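Local coordinates for protein Emp46p (Saccharomyces cerevisiae, PDB 2A6V) that acts as a calcium-independent, lectin-type cargo receptor involved in the secretion of glycoproteins, its carbohydrate recognition domain being captured here with bound potassium, at residues 43-48 / 201-206; 9-14 / 56-61; 109-114 / 125-130; 87-92 / 188-193. One frame throughout, in Å; residues are numbered along the deposited sequence.

In the fold
From the N terminus, residues 9-14 come first, and interaction 2 closes their loop at 56-61, where strand 51-56 ends and the loop toward strand 66-75 begins. Interaction 1 has already opened at 43-48 within that loop, so the two cross; it closes only at 201-206, where strand 196-202 ends. Nested inside it is interaction 4 (87-92 / 188-193), and nested inside that is interaction 3, formed by two adjoining antiparallel strands. Strands 196-202, 84-90, 111-115 and 124-131 are successive members of one sheet of the lectin beta sandwich. Interactions 3 and 4 touch, with Asn109 OD1 2.8 Å from Gln91 NE2, whereas interactions 1 and 4 lie on opposite sides of the chain's centre.

Interaction 1: residues 43-48 / 201-206; sequences VLTPGK and AINDAS
From Leu44 to Lys48 the backbone runs in nearly the same direction as from Ala201 to Ala205, the end-to-end vectors differing by 16°, and the CA atoms of Lys48 and Ala205 come to 4.4 Å. At the inner end the contact is apolar: the CD1 branch of Leu44 meets the methyl CB of Ala201 at 3.9 Å, and CG2 of Thr45 reaches the same Ala201 CB, also at 3.9 Å. The other branch of Thr45, OG1, is held by Glu208 O and Phe210 N. The pairing joins the loop between strands 41-43 and 51-56, which passes from one sheet of the legume-lectin-like beta sandwich to the other, to the end of strand 196-202. Asn203 carries the polar part. Its side chain and that of Thr45 run antiparallel, flank against flank, and with CG placed between the backbone N and the carbonyl carbon (chi1 72°) the amide is raised toward the loop. There ND2 donates to Gly47 O over 2.9 Å at an N-H...O angle of 158°; the acceptor lies in the plane of the amide, although the nitrogen is tilted from the plane of the carbonyl. Glu208 O also bonds to ND2, while OD1 accepts from Thr50 N, so both ends of the buried amide are engaged and its rotation is defined. Toward solvent, the bent chain of Lys48 lies along Ala205, with CE 3.5 Å from Ala205 O. Next to it an Asx turn, Ser206 N to Asp204 OD1 at 2.9 Å, shapes the loop, and Asp204 OD2 bonds to Thr81 OG1.

Interaction 2: residues 9-14 / 56-61; sequences KGYSLP and LKPEYS
Tyr11 and Tyr60 form a T-shaped pair: the edge of the Tyr60 ring is directed at the face of the Tyr11 ring, with centroids 5.0 Å apart and planes at 77°. CD1 of Tyr60 is the atom that does the touching, sitting 3.6 Å above the Tyr11 plane and over its centre. In Tyr60, chi1 of -173° swings the ring toward Tyr11, and the turn about chi2 sets its edge against the face. Its hydroxyl is hydrogen-bonded to Asp219 OD1, which anchors the far end of the ring.

Apolar contacts extend the grip along Tyr11. Pro58 lies alongside the phenol, pointing the other way, its CG 3.6 Å from Tyr11 CE1, and Leu56 CD1 is 4.1 Å from Tyr11 CB. Leu56 also places its methyls against two successive carbonyls, CD2 3.7 Å from Gly10 O and CD1 3.5 Å from Tyr11 O.

The hydrogen bonds gather at the tip of the phenol. Tyr11 OH donates to Glu59 O at 2.7 Å, approaching from above the carbonyl plane, 40° out of it, and so not along a lone pair. A water 3.0 Å from Tyr11 OH donates back to it and accepts from Ser61 N.

Together these contacts fasten the N-terminal loop to the connection between strands 51-56 and 66-75, which lie in different sheets of the beta sandwich. The chemistry is uneven: the hydroxyl of Tyr11 is used both as donor and as acceptor, while its backbone O is buried under the Leu56 methyl with no polar partner, a cost that the aromatic and apolar packing presumably outweighs.

Interaction 3: residues 109-114 / 125-130; sequences NGLMIL and VTAYLN. With K (potassium ion), chain C.
Met112 and Tyr128, opposite each other on antiparallel strands, send their side chains out side by side on the same face of the sheet. The Met112 chain is extended until its bend at chi3, which turns CE in to 3.5 Å from CD2 of the Tyr128 ring. Tyr128, with CG anti to the carbonyl carbon (chi1 -70°), carries its ring to a potassium ion lying in the ring plane, 2.9 Å from Tyr128 OH. With Tyr128 OH, the backbone oxygens of Ile138, Glu139 and Ser141 and two waters bind the ion.

On the same face Leu114 lies alongside Thr126, and a water that donates to both Leu114 O and Thr126 OG1, the latter at 2.6 Å, bridges backbone to side chain. On the other face the Ile113 side chain runs at a slant to that of Val125, CG2 of Ile113 to CG1 of Val125 3.6 Å.

The next shell is the backbone that sets this register. Segments 111-114 and 125-130 run at 168° with axes 4.7 Å apart, and the hydrogen-bonded pairs Gly110-Asn130, Met112-Tyr128 and Leu114-Thr126 each contribute two N-H...O bonds. Between them, CA-H...O contacts such as Leu111 CA to Tyr128 O at 3.4 Å fill in the non-hydrogen-bonded positions. At Gly110 the chain turns a corner with a positive phi, a conformation in which a CB would be jammed against the preceding carbonyl.

The ion thus meets carbonyl, water and phenol oxygens, a set probably without formal charge, as suits a large monovalent cation, and the phenol is rooted in a regular strand pair and braced by the methionine methyl.

Interaction 4: residues 87-92 / 188-193; sequences FWLKQG and KFMGSS
Phe189 presents its ring to the strand end at Leu89 and Gln91. One face is taken by its own neighbour Met190, whose SD stands 3.5 Å above the plane, offset toward the rim. At the edge, near the ring plane, Leu89 O lies 3.4 Å from Phe189 CZ, and Ser193 OG also lies in plane at the rim. The Gln91 amide approaches obliquely, its plane 33° from that of the ring, with NE2 3.5 Å from Phe189 CB. The Gln91 side chain is extended beyond CG, and Ser193 OG lies 2.8 Å from Gln91 OE1 and 2.7 Å from Phe189 O, within hydrogen-bonding distance of both. The NE2 end bonds to Asn109 OD1 on the adjoining segment. Deeper in, Leu89 and Met190 cross at about a right angle, Leu89 CD1 3.9 Å from Met190 CE; the Met190 chain reaches there by bending at both chi2 and chi3. The contact thus seats the turn that leads from strand 179-184 to strand 196-202, one in each sheet of the beta sandwich, against the end of strand 84-90. Chemically, Gln91 NE2 bonds to Asn109, and OE1 probably shares the Ser193 hydroxyl with Phe189 O, while sulfur and aliphatic carbon fill the buried side.

Interaction 1: residues 43-48 / 201-206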
loop_
_atom_site.group_PDB
_atom_site.type_symbol
_atom_site.label_atom_id
_atom_site.label_comp_id
_atom_site.label_asym_id
_atom_site.label_seq_id
_atom_site.Cartn_x
_atom_site.Cartn_y
_atom_site.Cartn_z
ATOM N N VAL A 43 -0.011 -5.430 -12.631
ATOM C CA VAL A 43 -0.121 -4.078 -13.126
ATOM C C VAL A 43 -1.472 -3.574 -12.605
ATOM O O VAL A 43 -2.541 -4.052 -13.031
ATOM C CB VAL A 43 -0.049 -4.011 -14.657
ATOM C CG1 VAL A 43 -0.209 -2.559 -15.129
ATOM C CG2 VAL A 43 1.265 -4.623 -15.158
ATOM N N LEU A 44 -1.428 -2.655 -11.650
ATOM C CA LEU A 44 -2.637 -2.126 -11.034
ATOM C C LEU A 44 -3.397 -1.251 -12.000
ATOM O O LEU A 44 -4.629 -1.280 -11.995
ATOM C CB LEU A 44 -2.282 -1.318 -9.771
ATOM C CG LEU A 44 -1.703 -2.099 -8.593
ATOM C CD1 LEU A 44 -1.107 -1.140 -7.565
ATOM C CD2 LEU A 44 -2.753 -2.966 -7.920
ATOM N N THR A 45 -2.684 -0.496 -12.844
ATOM C CA THR A 45 -3.293 0.506 -13.725
ATOM C C THR A 45 -2.825 0.362 -15.177
ATOM O O THR A 45 -2.062 1.201 -15.678
ATOM C CB THR A 45 -2.986 1.923 -13.221
ATOM O OG1 THR A 45 -1.574 2.123 -13.091
ATOM C CG2 THR A 45 -3.546 2.127 -11.832
ATOM N N PRO A 46 -3.257 -0.710 -15.837
ATOM C CA PRO A 46 -2.743 -1.048 -17.171
ATOM C C PRO A 46 -3.204 -0.190 -18.344
ATOM O O PRO A 46 -2.622 -0.283 -19.431
ATOM C CB PRO A 46 -3.242 -2.477 -17.371
ATOM C CG PRO A 46 -4.463 -2.586 -16.538
ATOM C CD PRO A 46 -4.183 -1.730 -15.330
ATOM N N GLY A 47 -4.254 0.575 -18.144
ATOM C CA GLY A 47 -4.810 1.413 -19.196
ATOM C C GLY A 47 -4.911 2.870 -18.804
ATOM O O GLY A 47 -4.699 3.238 -17.655
ATOM N N LYS A 48 -5.282 3.698 -19.771
ATOM C CA LYS A 48 -5.533 5.106 -19.516
ATOM C C LYS A 48 -6.698 5.236 -18.547
ATOM O O LYS A 48 -7.767 4.618 -18.753
ATOM C CB LYS A 48 -5.873 5.796 -20.854
ATOM C CG LYS A 48 -4.741 5.790 -21.827
ATOM C CD LYS A 48 -5.189 6.160 -23.248
ATOM C CE LYS A 48 -5.199 7.640 -23.502
ATOM N NZ LYS A 48 -5.489 7.933 -24.962
ATOM N N ALA A 201 -4.125 1.747 -6.705
ATOM C CA ALA A 201 -3.601 2.862 -7.458
ATOM C C ALA A 201 -4.601 3.332 -8.468
ATOM O O ALA A 201 -5.532 2.614 -8.814
ATOM C CB ALA A 201 -2.305 2.486 -8.143
ATOM N N ILE A 202 -4.412 4.556 -8.927
ATOM C CA ILE A 202 -5.166 5.118 -10.027
ATOM C C ILE A 202 -4.203 5.984 -10.845
ATOM O O ILE A 202 -3.316 6.630 -10.298
ATOM C CB ILE A 202 -6.372 5.938 -9.496
ATOM C CG1 ILE A 202 -7.273 6.381 -10.650
ATOM C CG2 ILE A 202 -5.923 7.146 -8.655
ATOM C CD1 ILE A 202 -8.512 7.129 -10.163
ATOM N N ASN A 203 -4.360 5.963 -12.161
ATOM C CA ASN A 203 -3.575 6.787 -13.052
ATOM C C ASN A 203 -4.499 7.735 -13.826
ATOM O O ASN A 203 -5.644 7.961 -13.423
ATOM C CB ASN A 203 -2.692 5.910 -13.955
ATOM C CG ASN A 203 -3.478 5.177 -15.015
ATOM O OD1 ASN A 203 -4.692 5.309 -15.091
ATOM N ND2 ASN A 203 -2.773 4.381 -15.847
ATOM N N ASP A 204 -3.979 8.318 -14.906
ATOM C CA ASP A 204 -4.746 9.192 -15.790
ATOM C C ASP A 204 -4.422 8.817 -17.232
ATOM O O ASP A 204 -3.919 7.716 -17.492
ATOM C CB ASP A 204 -4.549 10.684 -15.427
ATOM C CG ASP A 204 -3.141 11.203 -15.655
ATOM O OD1 ASP A 204 -2.393 10.601 -16.433
ATOM O OD2 ASP A 204 -2.716 12.248 -15.072
ATOM N N ALA A 205 -4.740 9.703 -18.171
ATOM C CA ALA A 205 -4.576 9.370 -19.572
ATOM C C ALA A 205 -3.132 9.218 -20.014
ATOM O O ALA A 205 -2.888 8.688 -21.096
ATOM C CB ALA A 205 -5.288 10.408 -20.465
ATOM N N SER A 206 -2.189 9.679 -19.197
ATOM C CA SER A 206 -0.762 9.496 -19.476
ATOM C C SER A 206 -0.286 8.061 -19.209
ATOM O O SER A 206 0.839 7.715 -19.536
ATOM C CB SER A 206 0.078 10.488 -18.664
ATOM O OG SER A 206 -0.341 11.834 -18.871
#

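Interaction 2: residues 9-14 / 56-61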
loop_
_atom_site.group_PDB
_atom_site.type_symbol
_atom_site.label_atom_id
_atom_site.label_comp_id
_atom_site.label_asym_id
_atom_site.label_seq_id
_atom_site.Cartn_x
_atom_site.Cartn_y
_atom_site.Cartn_z
ATOM N N LYS A 9 2.933 -17.168 4.770
ATOM C CA LYS A 9 2.432 -17.434 3.419
ATOM C C LYS A 9 0.993 -17.024 3.244
ATOM O O LYS A 9 0.616 -16.516 2.188
ATOM C CB LYS A 9 2.582 -18.916 3.073
ATOM C CG LYS A 9 4.011 -19.327 2.818
ATOM C CD LYS A 9 4.091 -20.819 2.537
ATOM C CE LYS A 9 5.365 -21.164 1.794
ATOM N NZ LYS A 9 6.555 -20.785 2.589
ATOM N N GLY A 10 0.191 -17.232 4.287
ATOM C CA GLY A 10 -1.227 -16.905 4.251
ATOM C C GLY A 10 -1.549 -15.428 4.078
ATOM O O GLY A 10 -2.620 -15.083 3.592
ATOM N N TYR A 11 -0.618 -14.562 4.478
ATOM C CA TYR A 11 -0.787 -13.120 4.333
ATOM C C TYR A 11 0.276 -12.494 3.423
ATOM O O TYR A 11 0.605 -11.312 3.544
ATOM C CB TYR A 11 -0.737 -12.488 5.718
ATOM C CG TYR A 11 -1.942 -12.812 6.582
ATOM C CD1 TYR A 11 -3.018 -11.945 6.639
ATOM C CD2 TYR A 11 -1.997 -13.973 7.336
ATOM C CE1 TYR A 11 -4.141 -12.222 7.419
ATOM C CE2 TYR A 11 -3.112 -14.263 8.128
ATOM C CZ TYR A 11 -4.172 -13.384 8.166
ATOM O OH TYR A 11 -5.268 -13.681 8.965
ATOM N N SER A 12 0.802 -13.280 2.497
ATOM C CA SER A 12 1.762 -12.812 1.498
ATOM C C SER A 12 1.288 -13.118 0.097
ATOM O O SER A 12 0.352 -13.900 -0.099
ATOM C CB SER A 12 3.134 -13.466 1.716
ATOM O OG SER A 12 3.615 -13.256 3.031
ATOM N N LEU A 13 1.867 -12.443 -0.878
ATOM C CA LEU A 13 1.709 -12.858 -2.263
ATOM C C LEU A 13 2.650 -14.022 -2.503
ATOM O O LEU A 13 3.756 -14.063 -1.967
ATOM C CB LEU A 13 2.049 -11.725 -3.237
ATOM C CG LEU A 13 0.970 -10.673 -3.459
ATOM C CD1 LEU A 13 1.529 -9.513 -4.293
ATOM C CD2 LEU A 13 -0.318 -11.280 -4.114
ATOM N N PRO A 14 2.239 -14.959 -3.348
ATOM C CA PRO A 14 3.152 -16.020 -3.758
ATOM C C PRO A 14 4.193 -15.404 -4.678
ATOM O O PRO A 14 4.036 -14.250 -5.107
ATOM C CB PRO A 14 2.235 -16.987 -4.514
ATOM C CG PRO A 14 1.221 -16.118 -5.102
ATOM C CD PRO A 14 0.947 -15.038 -4.050
ATOM N N LEU A 56 -5.817 -8.361 0.776
ATOM C CA LEU A 56 -5.900 -9.660 1.450
ATOM C C LEU A 56 -7.309 -9.874 1.982
ATOM O O LEU A 56 -7.899 -8.986 2.596
ATOM C CB LEU A 56 -4.896 -9.761 2.597
ATOM C CG LEU A 56 -3.526 -10.242 2.178
ATOM C CD1 LEU A 56 -2.489 -9.764 3.165
ATOM C CD2 LEU A 56 -3.491 -11.782 2.055
ATOM N N LYS A 57 -7.865 -11.051 1.721
ATOM C CA LYS A 57 -9.202 -11.405 2.207
ATOM C C LYS A 57 -9.246 -11.558 3.749
ATOM O O LYS A 57 -10.085 -10.933 4.389
ATOM C CB LYS A 57 -9.726 -12.670 1.516
ATOM C CG LYS A 57 -10.056 -12.524 0.030
ATOM C CD LYS A 57 -10.540 -13.865 -0.572
ATOM C CE LYS A 57 -10.596 -13.798 -2.090
ATOM N NZ LYS A 57 -10.859 -15.161 -2.702
ATOM N N PRO A 58 -8.345 -12.329 4.347
ATOM C CA PRO A 58 -8.391 -12.496 5.807
ATOM C C PRO A 58 -7.895 -11.236 6.502
ATOM O O PRO A 58 -6.932 -10.625 6.041
ATOM C CB PRO A 58 -7.423 -13.642 6.061
ATOM C CG PRO A 58 -6.453 -13.584 4.957
ATOM C CD PRO A 58 -7.209 -13.053 3.771
ATOM N N GLU A 59 -8.561 -10.840 7.575
ATOM C CA GLU A 59 -8.030 -9.797 8.450
ATOM C C GLU A 59 -6.853 -10.358 9.230
ATOM O O GLU A 59 -6.825 -11.540 9.567
ATOM C CB GLU A 59 -9.102 -9.300 9.423
ATOM C CG GLU A 59 -10.295 -8.707 8.715
ATOM C CD GLU A 59 -11.151 -7.843 9.606
ATOM O OE1 GLU A 59 -11.359 -8.219 10.777
ATOM O OE2 GLU A 59 -11.629 -6.797 9.111
ATOM N N TYR A 60 -5.876 -9.503 9.509
ATOM C CA TYR A 60 -4.680 -9.891 10.253
ATOM C C TYR A 60 -4.742 -9.433 11.710
ATOM O O TYR A 60 -5.054 -8.286 11.990
ATOM C CB TYR A 60 -3.446 -9.269 9.604
ATOM C CG TYR A 60 -2.150 -9.745 10.213
ATOM C CD1 TYR A 60 -1.670 -11.007 9.945
ATOM C CD2 TYR A 60 -1.402 -8.925 11.064
ATOM C CE1 TYR A 60 -0.487 -11.456 10.489
ATOM C CE2 TYR A 60 -0.205 -9.366 11.610
ATOM C CZ TYR A 60 0.250 -10.639 11.323
ATOM O OH TYR A 60 1.438 -11.093 11.849
ATOM N N SER A 61 -4.439 -10.346 12.628
ATOM C CA SER A 61 -4.302 -10.025 14.041
ATOM C C SER A 61 -2.842 -10.227 14.452
ATOM O O SER A 61 -2.271 -11.293 14.237
ATOM C CB SER A 61 -5.249 -10.901 14.876
ATOM O OG SER A 61 -6.604 -10.563 14.609
HETATM O O HOH W 1 -4.204 -13.204 11.755
#

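Interaction 3: residues 109-114 / 125-130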
loop_
_atom_site.group_PDB
_atom_site.type_symbol
_atom_site.label_atom_id
_atom_site.label_comp_id
_atom_site.label_asym_id
_atom_site.label_seq_id
_atom_site.Cartn_x
_atom_site.Cartn_y
_atom_site.Cartn_z
ATOM N N ASN A 109 -11.135 4.267 8.341
ATOM C CA ASN A 109 -10.534 4.109 9.638
ATOM C C ASN A 109 -9.254 3.324 9.450
ATOM O O ASN A 109 -9.262 2.112 9.224
ATOM C CB ASN A 109 -11.491 3.373 10.570
ATOM C CG ASN A 109 -11.128 3.547 12.013
ATOM O OD1 ASN A 109 -9.949 3.563 12.385
ATOM N ND2 ASN A 109 -12.153 3.700 12.854
ATOM N N GLY A 110 -8.142 4.029 9.486
ATOM C CA GLY A 110 -6.870 3.369 9.342
ATOM C C GLY A 110 -5.776 4.259 8.835
ATOM O O GLY A 110 -5.792 5.472 9.040
ATOM N N LEU A 111 -4.826 3.628 8.155
ATOM C CA LEU A 111 -3.579 4.224 7.723
ATOM C C LEU A 111 -3.463 4.085 6.221
ATOM O O LEU A 111 -3.711 3.012 5.672
ATOM C CB LEU A 111 -2.416 3.514 8.401
ATOM C CG LEU A 111 -1.011 3.805 7.893
ATOM C CD1 LEU A 111 -0.580 5.269 8.159
ATOM C CD2 LEU A 111 -0.014 2.827 8.516
ATOM N N MET A 112 -3.147 5.195 5.566
ATOM C CA MET A 112 -2.878 5.234 4.141
ATOM C C MET A 112 -1.481 5.806 3.947
ATOM O O MET A 112 -1.221 6.955 4.334
ATOM C CB MET A 112 -3.893 6.132 3.431
ATOM C CG MET A 112 -3.705 6.188 1.927
ATOM S SD MET A 112 -4.706 7.366 1.030
ATOM C CE MET A 112 -3.988 8.886 1.580
ATOM N N ILE A 113 -0.607 5.058 3.286
ATOM C CA ILE A 113 0.734 5.492 2.937
ATOM C C ILE A 113 0.739 5.680 1.434
ATOM O O ILE A 113 0.518 4.724 0.675
ATOM C CB ILE A 113 1.797 4.465 3.390
ATOM C CG1 ILE A 113 1.715 4.281 4.923
ATOM C CG2 ILE A 113 3.174 4.890 2.927
ATOM C CD1 ILE A 113 2.652 3.222 5.486
ATOM N N LEU A 114 0.980 6.903 0.983
ATOM C CA LEU A 114 0.685 7.300 -0.356
ATOM C C LEU A 114 1.938 7.759 -1.068
ATOM O O LEU A 114 2.667 8.604 -0.548
ATOM C CB LEU A 114 -0.341 8.427 -0.328
ATOM C CG LEU A 114 -0.719 9.051 -1.646
ATOM C CD1 LEU A 114 -1.380 8.069 -2.602
ATOM C CD2 LEU A 114 -1.651 10.222 -1.365
ATOM N N VAL A 125 6.430 10.208 -0.296
ATOM C CA VAL A 125 5.616 9.360 0.541
ATOM C C VAL A 125 4.961 10.266 1.572
ATOM O O VAL A 125 5.646 11.010 2.270
ATOM C CB VAL A 125 6.472 8.282 1.277
ATOM C CG1 VAL A 125 5.622 7.411 2.158
ATOM C CG2 VAL A 125 7.237 7.435 0.300
ATOM N N THR A 126 3.649 10.219 1.661
ATOM C CA THR A 126 2.898 10.902 2.716
ATOM C C THR A 126 2.006 9.920 3.426
ATOM O O THR A 126 1.389 9.064 2.777
ATOM C CB THR A 126 2.090 12.105 2.179
ATOM O OG1 THR A 126 1.376 11.750 0.978
ATOM C CG2 THR A 126 3.035 13.253 1.804
ATOM N N ALA A 127 1.996 9.971 4.747
ATOM C CA ALA A 127 1.273 9.021 5.575
ATOM C C ALA A 127 0.126 9.724 6.281
ATOM O O ALA A 127 0.329 10.753 6.938
ATOM C CB ALA A 127 2.222 8.375 6.574
ATOM N N TYR A 128 -1.069 9.164 6.149
ATOM C CA TYR A 128 -2.281 9.771 6.667
ATOM C C TYR A 128 -2.980 8.784 7.583
ATOM O O TYR A 128 -3.063 7.588 7.299
ATOM C CB TYR A 128 -3.228 10.088 5.514
ATOM C CG TYR A 128 -2.803 11.197 4.604
ATOM C CD1 TYR A 128 -3.324 12.476 4.763
ATOM C CD2 TYR A 128 -1.931 10.976 3.547
ATOM C CE1 TYR A 128 -2.964 13.500 3.921
ATOM C CE2 TYR A 128 -1.567 12.029 2.673
ATOM C CZ TYR A 128 -2.090 13.301 2.896
ATOM O OH TYR A 128 -1.745 14.351 2.062
ATOM N N LEU A 129 -3.542 9.297 8.669
ATOM C CA LEU A 129 -4.423 8.545 9.532
ATOM C C LEU A 129 -5.826 9.116 9.446
ATOM O O LEU A 129 -6.007 10.327 9.383
ATOM C CB LEU A 129 -3.922 8.652 10.971
ATOM C CG LEU A 129 -2.796 7.737 11.386
ATOM C CD1 LEU A 129 -2.232 8.202 12.741
ATOM C CD2 LEU A 129 -3.266 6.304 11.459
ATOM N N ASN A 130 -6.825 8.250 9.415
ATOM C CA ASN A 130 -8.210 8.671 9.508
ATOM C C ASN A 130 -8.887 7.759 10.523
ATOM O O ASN A 130 -8.569 6.589 10.612
ATOM C CB ASN A 130 -8.882 8.601 8.131
ATOM C CG ASN A 130 -10.204 9.345 8.084
ATOM O OD1 ASN A 130 -10.705 9.824 9.111
ATOM N ND2 ASN A 130 -10.781 9.454 6.891
HETATM K K K C . -2.633 17.055 2.364
HETATM O O HOH W 2 2.798 11.467 -1.216
HETATM O O HOH W 3 -0.755 18.022 0.497
HETATM O O HOH W 4 -1.174 18.646 4.225
#

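Interaction 4: residues 87-92 / 188-193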
loop_
_atom_site.group_PDB
_atom_site.type_symbol
_atom_site.label_atom_id
_atom_site.label_comp_id
_atom_site.label_asym_id
_atom_site.label_seq_id
_atom_site.Cartn_x
_atom_site.Cartn_y
_atom_site.Cartn_z
ATOM N N PHE A 87 -0.802 2.319 -0.013
ATOM C CA PHE A 87 -0.708 1.111 0.788
ATOM C C PHE A 87 -1.536 1.322 2.029
ATOM O O PHE A 87 -1.371 2.344 2.691
ATOM C CB PHE A 87 0.749 0.824 1.123
ATOM C CG PHE A 87 1.573 0.598 -0.091
ATOM C CD1 PHE A 87 1.599 -0.649 -0.695
ATOM C CD2 PHE A 87 2.305 1.628 -0.659
ATOM C CE1 PHE A 87 2.339 -0.851 -1.841
ATOM C CE2 PHE A 87 3.040 1.423 -1.798
ATOM C CZ PHE A 87 3.058 0.174 -2.399
ATOM N N TRP A 88 -2.374 0.348 2.353
ATOM C CA TRP A 88 -3.426 0.512 3.331
ATOM C C TRP A 88 -3.319 -0.496 4.467
ATOM O O TRP A 88 -3.018 -1.687 4.242
ATOM C CB TRP A 88 -4.781 0.275 2.685
ATOM C CG TRP A 88 -5.107 1.111 1.513
ATOM C CD1 TRP A 88 -4.879 0.791 0.217
ATOM C CD2 TRP A 88 -5.744 2.397 1.503
ATOM N NE1 TRP A 88 -5.323 1.794 -0.608
ATOM C CE2 TRP A 88 -5.857 2.794 0.161
ATOM C CE3 TRP A 88 -6.242 3.249 2.497
ATOM C CZ2 TRP A 88 -6.453 4.003 -0.220
ATOM C CZ3 TRP A 88 -6.820 4.464 2.111
ATOM C CH2 TRP A 88 -6.913 4.817 0.763
ATOM N N LEU A 89 -3.587 -0.011 5.669
ATOM C CA LEU A 89 -3.947 -0.840 6.812
ATOM C C LEU A 89 -5.261 -0.252 7.322
ATOM O O LEU A 89 -5.265 0.886 7.785
ATOM C CB LEU A 89 -2.873 -0.769 7.907
ATOM C CG LEU A 89 -1.462 -1.229 7.574
ATOM C CD1 LEU A 89 -0.608 -1.184 8.836
ATOM C CD2 LEU A 89 -1.440 -2.620 7.011
ATOM N N LYS A 90 -6.370 -0.974 7.203
ATOM C CA LYS A 90 -7.691 -0.420 7.542
ATOM C C LYS A 90 -8.459 -1.325 8.508
ATOM O O LYS A 90 -8.308 -2.536 8.482
ATOM C CB LYS A 90 -8.507 -0.219 6.266
ATOM C CG LYS A 90 -7.930 0.830 5.327
ATOM C CD LYS A 90 -8.965 1.585 4.481
ATOM C CE LYS A 90 -10.032 0.682 3.921
ATOM N NZ LYS A 90 -11.003 1.444 3.114
ATOM N N GLN A 91 -9.272 -0.720 9.370
ATOM C CA GLN A 91 -10.095 -1.471 10.328
ATOM C C GLN A 91 -11.550 -1.055 10.210
ATOM O O GLN A 91 -11.877 -0.083 9.528
ATOM C CB GLN A 91 -9.589 -1.268 11.763
ATOM C CG GLN A 91 -9.576 0.181 12.229
ATOM C CD GLN A 91 -9.301 0.330 13.714
ATOM O OE1 GLN A 91 -9.176 -0.667 14.439
ATOM N NE2 GLN A 91 -9.209 1.574 14.175
ATOM N N GLY A 92 -12.432 -1.818 10.851
ATOM C CA GLY A 92 -13.847 -1.485 10.871
ATOM C C GLY A 92 -14.576 -1.952 9.629
ATOM O O GLY A 92 -13.969 -2.533 8.732
ATOM N N LYS A 188 -1.620 3.177 16.518
ATOM C CA LYS A 188 -1.738 2.185 17.584
ATOM C C LYS A 188 -2.807 1.122 17.341
ATOM O O LYS A 188 -2.811 0.097 18.010
ATOM C CB LYS A 188 -2.035 2.879 18.911
ATOM C CG LYS A 188 -0.900 3.734 19.414
ATOM C CD LYS A 188 -1.298 4.500 20.662
ATOM C CE LYS A 188 -0.700 5.899 20.681
ATOM N NZ LYS A 188 0.694 5.871 21.196
ATOM N N PHE A 189 -3.728 1.350 16.410
ATOM C CA PHE A 189 -4.871 0.446 16.290
ATOM C C PHE A 189 -4.516 -1.003 15.933
ATOM O O PHE A 189 -5.264 -1.922 16.272
ATOM C CB PHE A 189 -5.930 1.018 15.335
ATOM C CG PHE A 189 -5.537 0.994 13.889
ATOM C CD1 PHE A 189 -5.807 -0.111 13.104
ATOM C CD2 PHE A 189 -4.926 2.098 13.303
ATOM C CE1 PHE A 189 -5.462 -0.124 11.770
ATOM C CE2 PHE A 189 -4.567 2.074 11.969
ATOM C CZ PHE A 189 -4.845 0.964 11.207
ATOM N N MET A 190 -3.377 -1.225 15.274
ATOM C CA MET A 190 -3.010 -2.577 14.858
ATOM C C MET A 190 -2.571 -3.466 16.017
ATOM O O MET A 190 -2.511 -4.679 15.865
ATOM C CB MET A 190 -1.877 -2.562 13.828
ATOM C CG MET A 190 -2.226 -1.907 12.521
ATOM S SD MET A 190 -1.767 -0.195 12.515
ATOM C CE MET A 190 0.062 -0.265 12.537
ATOM N N GLY A 191 -2.221 -2.870 17.153
ATOM C CA GLY A 191 -1.811 -3.644 18.310
ATOM C C GLY A 191 -2.960 -4.429 18.922
ATOM O O GLY A 191 -2.745 -5.507 19.489
ATOM N N SER A 192 -4.176 -3.910 18.774
ATOM C CA SER A 192 -5.330 -4.378 19.543
ATOM C C SER A 192 -6.600 -4.620 18.716
ATOM O O SER A 192 -7.692 -4.768 19.272
ATOM C CB SER A 192 -5.632 -3.350 20.633
ATOM O OG SER A 192 -5.967 -2.083 20.075
ATOM N N SER A 193 -6.473 -4.666 17.394
ATOM C CA SER A 193 -7.629 -4.924 16.541
ATOM C C SER A 193 -7.195 -5.625 15.261
ATOM O O SER A 193 -6.070 -5.414 14.785
ATOM C CB SER A 193 -8.354 -3.620 16.204
ATOM O OG SER A 193 -7.602 -2.833 15.287
#